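Local atomic coordinates of translation initiation factor eIF2B subunit beta (Schizosaccharomyces pombe, PDB entry 5B04), a protein that forms the beta subunit of eIF2B, the complex that catalyses exchange of GDP for GTP on the gamma subunit of initiation factor eIF2. Residues Asn83-Arg87 against Ser395-Leu399; Leu91-Glu95 against Val178-Ile183. One frame throughout, in Å; residues are numbered along the deposited sequence.

Interaction 1: Asn83-Arg87 against Ser395-Leu399; sequences NIIRR and SDTIL
With CG turned anti to the carbonyl carbon (chi1 -65°) and the chain then fully extended to NE, the side chain of Arg86 reaches from helix 79-102 to the backbone of Asp396 and Thr397. The C-terminal tail, which follows helix 384-391, is thereby tied to a helix of the N-terminal helical bundle by two side-chain-to-main-chain hydrogen bonds from one guanidinium. Arg86 NE donates to Asp396 O at 2.6 Å with an N-H...O angle of 145°, while NH2 of the same group reaches Thr397 O at 3.2 Å. Both oxygens lie at the edge of the guanidinium, somewhat tilted from its plane, and each is met from above its own carbonyl plane. Two bonds to successive carbonyls fix the rotation of the flat group, and Leu399 CD2 lies over one of its faces.

The carboxylate of Asp396 plays another part. Its side chain runs alongside that of Arg86, pointing the other way, with Asp396 CB packing on Arg86 CG at 3.7 Å, while Arg86 NE and Asp396 OD2 stay 6.4 Å apart. Asp396 OD1 instead accepts a bond from Ser395 OG and makes a salt bridge with Arg93, two turns further along the same helix. The positive charge of Arg86 is therefore probably met mainly by carbonyl dipoles, while Asp396 pairs with a different arginine. On the bundle side, Ile85 also packs on Thr41 and Met45 of helix 34-51. At the last residue of the chain the contact becomes apolar, Leu399 CD2 resting on Ile85 CG2 at 3.7 Å.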
loop_
_atom_site.group_PDB
_atom_site.type_symbol
_atom_site.label_atom_id
_atom_site.label_comp_id
_atom_site.label_asym_id
_atom_site.label_seq_id
_atom_site.Cartn_x
_atom_site.Cartn_y
_atom_site.Cartn_z
ATOM N N ASN C 83 30.094 13.178 16.346
ATOM C CA ASN C 83 29.166 14.277 16.110
ATOM C C ASN C 83 29.309 15.375 17.156
ATOM O O ASN C 83 29.314 16.560 16.827
ATOM C CB ASN C 83 27.726 13.766 16.083
ATOM C CG ASN C 83 27.444 12.881 14.885
ATOM O OD1 ASN C 83 28.185 12.896 13.901
ATOM N ND2 ASN C 83 26.367 12.108 14.959
ATOM N N ILE C 84 29.426 14.971 18.418
ATOM C CA ILE C 84 29.627 15.914 19.512
ATOM C C ILE C 84 30.938 16.673 19.321
ATOM O O ILE C 84 31.004 17.881 19.547
ATOM C CB ILE C 84 29.629 15.201 20.880
ATOM C CG1 ILE C 84 28.263 14.570 21.151
ATOM C CG2 ILE C 84 29.986 16.170 21.996
ATOM C CD1 ILE C 84 27.112 15.549 21.072
ATOM N N ILE C 85 31.972 15.956 18.891
ATOM C CA ILE C 85 33.267 16.564 18.608
ATOM C C ILE C 85 33.137 17.644 17.539
ATOM O O ILE C 85 33.658 18.749 17.693
ATOM C CB ILE C 85 34.299 15.516 18.140
ATOM C CG1 ILE C 85 34.444 14.400 19.177
ATOM C CG2 ILE C 85 35.644 16.172 17.867
ATOM C CD1 ILE C 85 34.984 14.870 20.509
ATOM N N ARG C 86 32.429 17.319 16.461
ATOM C CA ARG C 86 32.248 18.244 15.347
ATOM C C ARG C 86 31.459 19.483 15.758
ATOM O O ARG C 86 31.697 20.577 15.244
ATOM C CB ARG C 86 31.548 17.545 14.180
ATOM C CG ARG C 86 32.357 16.427 13.546
ATOM C CD ARG C 86 31.591 15.770 12.409
ATOM N NE ARG C 86 32.332 14.659 11.818
ATOM C CZ ARG C 86 32.171 13.386 12.162
ATOM N NH1 ARG C 86 31.291 13.056 13.099
ATOM N NH2 ARG C 86 32.888 12.440 11.570
ATOM N N ARG C 87 30.517 19.308 16.679
ATOM C CA ARG C 87 29.726 20.428 17.177
ATOM C C ARG C 87 30.599 21.410 17.947
ATOM O O ARG C 87 30.536 22.619 17.726
ATOM C CB ARG C 87 28.586 19.937 18.072
ATOM C CG ARG C 87 27.495 19.175 17.343
ATOM C CD ARG C 87 26.175 19.294 18.081
ATOM N NE ARG C 87 25.713 20.678 18.129
ATOM C CZ ARG C 87 24.619 21.082 18.767
ATOM N NH1 ARG C 87 23.868 20.206 19.420
ATOM N NH2 ARG C 87 24.278 22.363 18.753
ATOM N N SER C 395 35.101 20.563 7.131
ATOM C CA SER C 395 36.447 20.035 7.340
ATOM C C SER C 395 36.470 18.881 8.339
ATOM O O SER C 395 37.379 18.051 8.321
ATOM C CB SER C 395 37.383 21.146 7.820
ATOM O OG SER C 395 37.035 21.574 9.125
ATOM N N ASP C 396 35.462 18.829 9.204
ATOM C CA ASP C 396 35.435 17.860 10.294
ATOM C C ASP C 396 34.777 16.541 9.901
ATOM O O ASP C 396 34.497 15.704 10.760
ATOM C CB ASP C 396 34.711 18.454 11.505
ATOM C CG ASP C 396 35.217 19.836 11.866
ATOM O OD1 ASP C 396 36.415 20.110 11.638
ATOM O OD2 ASP C 396 34.417 20.649 12.375
ATOM N N THR C 397 34.530 16.356 8.607
ATOM C CA THR C 397 33.902 15.131 8.120
ATOM C C THR C 397 34.783 13.913 8.383
ATOM O O THR C 397 34.288 12.848 8.751
ATOM C CB THR C 397 33.588 15.217 6.616
ATOM O OG1 THR C 397 34.698 15.807 5.929
ATOM C CG2 THR C 397 32.349 16.067 6.384
ATOM N N ILE C 398 36.088 14.075 8.192
ATOM C CA ILE C 398 37.044 13.039 8.564
ATOM C C ILE C 398 37.807 13.476 9.808
ATOM O O ILE C 398 38.560 14.450 9.780
ATOM C CB ILE C 398 38.034 12.728 7.428
ATOM C CG1 ILE C 398 37.293 12.145 6.224
ATOM C CG2 ILE C 398 39.103 11.758 7.909
ATOM C CD1 ILE C 398 38.208 11.674 5.112
ATOM N N LEU C 399 37.604 12.749 10.901
ATOM C CA LEU C 399 38.149 13.140 12.194
ATOM C C LEU C 399 39.433 12.383 12.521
ATOM O O LEU C 399 39.425 11.162 12.679
ATOM C CB LEU C 399 37.104 12.911 13.288
ATOM C CG LEU C 399 36.878 14.047 14.286
ATOM C CD1 LEU C 399 36.902 15.392 13.579
ATOM C CD2 LEU C 399 35.556 13.850 15.004
#

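Interaction 2: Leu91-Glu95 against Val178-Ile183; sequences LIREE and VIISGI
Val178 meets Glu95 at one end of a crossing between two helices of the N-terminal bundle, 79-102 and 176-190, whose local axes approach to 10.2 Å at an angle of 128°. The two side chains meet head-on. Glu95 CG stands anti to the backbone N (chi1 155°) and the chain then bends at chi2, so that the methylene CG lies against Val178 CG1 at 3.7 Å, with Val178 CG2 almost as near.

Ile179 comes next and carries its contact on the tip. Its CD1 touches Ile92 CG1 at 3.5 Å, the two side chains nearly perpendicular, and also meets Leu91 CD2 at 3.7 Å, where the side chains are antiparallel neighbours. Behind this methyl the apolar layer continues: Ile179 packs on Ile49 of helix 34-51, and Ile92 on Val57 and Leu60 of helix 57-74.

A turn further on, Gly182 presents bare backbone to Leu91, whose CD1 lies 3.5 Å from Gly182 C. Leu91 is a knob in the knobs-into-holes sense, its hole formed by Val178, Ile179, Gly182 and Ile183. Ile183 closes the hole mainly with its backbone N, 3.7 Å from Leu91 CD1; its side chain stands further off.

No hydrogen bond passes between the two helices here, so the crossing rests on the fit of methyl and methylene groups against one another and against the backbone at Gly182. Even Glu95 contributes chiefly through its aliphatic part; its OE2 lies close to Glu98 OE1, a pairing of like charges that would tend to make proton uptake easier.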
loop_
_atom_site.group_PDB
_atom_site.type_symbol
_atom_site.label_atom_id
_atom_site.label_comp_id
_atom_site.label_asym_id
_atom_site.label_seq_id
_atom_site.Cartn_x
_atom_site.Cartn_y
_atom_site.Cartn_z
ATOM N N LEU C 91 31.634 25.169 17.303
ATOM C CA LEU C 91 31.361 26.071 18.414
ATOM C C LEU C 91 32.551 27.001 18.615
ATOM O O LEU C 91 32.388 28.209 18.759
ATOM C CB LEU C 91 31.077 25.274 19.691
ATOM C CG LEU C 91 30.337 25.902 20.876
ATOM C CD1 LEU C 91 29.935 24.801 21.839
ATOM C CD2 LEU C 91 31.167 26.953 21.601
ATOM N N ILE C 92 33.742 26.451 18.641
ATOM C CA ILE C 92 34.892 27.299 18.762
ATOM C C ILE C 92 35.130 28.209 17.572
ATOM O O ILE C 92 35.284 29.399 17.748
ATOM C CB ILE C 92 36.122 26.423 18.939
ATOM C CG1 ILE C 92 35.951 25.550 20.166
ATOM C CG2 ILE C 92 37.361 27.267 19.081
ATOM C CD1 ILE C 92 36.900 24.387 20.190
ATOM N N ARG C 93 35.102 27.669 16.365
ATOM C CA ARG C 93 35.516 28.459 15.228
ATOM C C ARG C 93 34.584 29.607 15.044
ATOM O O ARG C 93 34.999 30.736 14.880
ATOM C CB ARG C 93 35.502 27.626 13.964
ATOM C CG ARG C 93 36.193 26.291 14.087
ATOM C CD ARG C 93 36.995 26.004 12.837
ATOM N NE ARG C 93 37.192 24.585 12.585
ATOM C CZ ARG C 93 36.256 23.660 12.733
ATOM N NH1 ARG C 93 35.052 23.997 13.151
ATOM N NH2 ARG C 93 36.522 22.391 12.469
ATOM N N GLU C 94 33.301 29.318 15.089
ATOM C CA GLU C 94 32.324 30.346 14.848
ATOM C C GLU C 94 32.357 31.373 15.948
ATOM O O GLU C 94 32.271 32.556 15.689
ATOM C CB GLU C 94 30.933 29.751 14.648
ATOM C CG GLU C 94 30.905 28.560 13.694
ATOM C CD GLU C 94 30.610 28.928 12.246
ATOM O OE1 GLU C 94 29.551 29.533 11.976
ATOM O OE2 GLU C 94 31.430 28.594 11.368
ATOM N N GLU C 95 32.482 30.917 17.182
ATOM C CA GLU C 95 32.477 31.846 18.288
ATOM C C GLU C 95 33.675 32.743 18.170
ATOM O O GLU C 95 33.568 33.953 18.251
ATOM C CB GLU C 95 32.515 31.072 19.598
ATOM C CG GLU C 95 33.083 31.808 20.796
ATOM C CD GLU C 95 32.727 33.268 20.808
ATOM O OE1 GLU C 95 31.530 33.587 20.832
ATOM O OE2 GLU C 95 33.648 34.098 20.795
ATOM N N VAL C 178 32.967 30.749 27.264
ATOM C CA VAL C 178 31.939 30.576 26.241
ATOM C C VAL C 178 31.957 29.156 25.667
ATOM O O VAL C 178 30.905 28.597 25.357
ATOM C CB VAL C 178 32.086 31.621 25.094
ATOM C CG1 VAL C 178 33.485 31.618 24.511
ATOM C CG2 VAL C 178 31.048 31.382 24.003
ATOM N N ILE C 179 33.145 28.566 25.546
ATOM C CA ILE C 179 33.260 27.204 25.031
ATOM C C ILE C 179 32.594 26.207 25.976
ATOM O O ILE C 179 31.822 25.352 25.541
ATOM C CB ILE C 179 34.731 26.791 24.811
ATOM C CG1 ILE C 179 35.404 27.724 23.802
ATOM C CG2 ILE C 179 34.817 25.351 24.329
ATOM C CD1 ILE C 179 34.656 27.862 22.498
ATOM N N ILE C 180 32.889 26.324 27.266
ATOM C CA ILE C 180 32.263 25.474 28.274
ATOM C C ILE C 180 30.760 25.737 28.325
ATOM O O ILE C 180 29.963 24.815 28.512
ATOM C CB ILE C 180 32.886 25.695 29.671
ATOM C CG1 ILE C 180 34.349 25.249 29.676
ATOM C CG2 ILE C 180 32.109 24.939 30.741
ATOM C CD1 ILE C 180 34.986 25.243 31.050
ATOM N N SER C 181 30.380 26.999 28.142
ATOM C CA SER C 181 28.973 27.381 28.099
ATOM C C SER C 181 28.235 26.612 27.009
ATOM O O SER C 181 27.276 25.896 27.288
ATOM C CB SER C 181 28.828 28.887 27.869
ATOM O OG SER C 181 27.477 29.239 27.627
ATOM N N GLY C 182 28.699 26.756 25.771
ATOM C CA GLY C 182 28.089 26.088 24.637
ATOM C C GLY C 182 28.087 24.575 24.753
ATOM O O GLY C 182 27.162 23.911 24.287
ATOM N N ILE C 183 29.130 24.027 25.371
ATOM C CA ILE C 183 29.211 22.590 25.605
ATOM C C ILE C 183 28.137 22.152 26.595
ATOM O O ILE C 183 27.426 21.174 26.358
ATOM C CB ILE C 183 30.601 22.175 26.132
ATOM C CG1 ILE C 183 31.631 22.217 25.001
ATOM C CG2 ILE C 183 30.555 20.779 26.732
ATOM C CD1 ILE C 183 33.025 21.807 25.428
#

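Overall arrangement
Interactions 1 and 2 share helix 79-102 and are centred about 14 Å apart, on the same side of the chain's centre. Along the chain, both segments of interaction 2 fall between those of interaction 1, so the tail comes back to the helix only after the chain has passed through the Rossmann-like region. Helix 176-190 and the tail meet successive stretches of one helix. The two sites are joined through Arg93, which lies on 91-95 but points its guanidinium at the tail, where Asp393 is a further salt-bridge partner. The shared helix thereby joins early, middle and final parts of the chain within the N-terminal bundle.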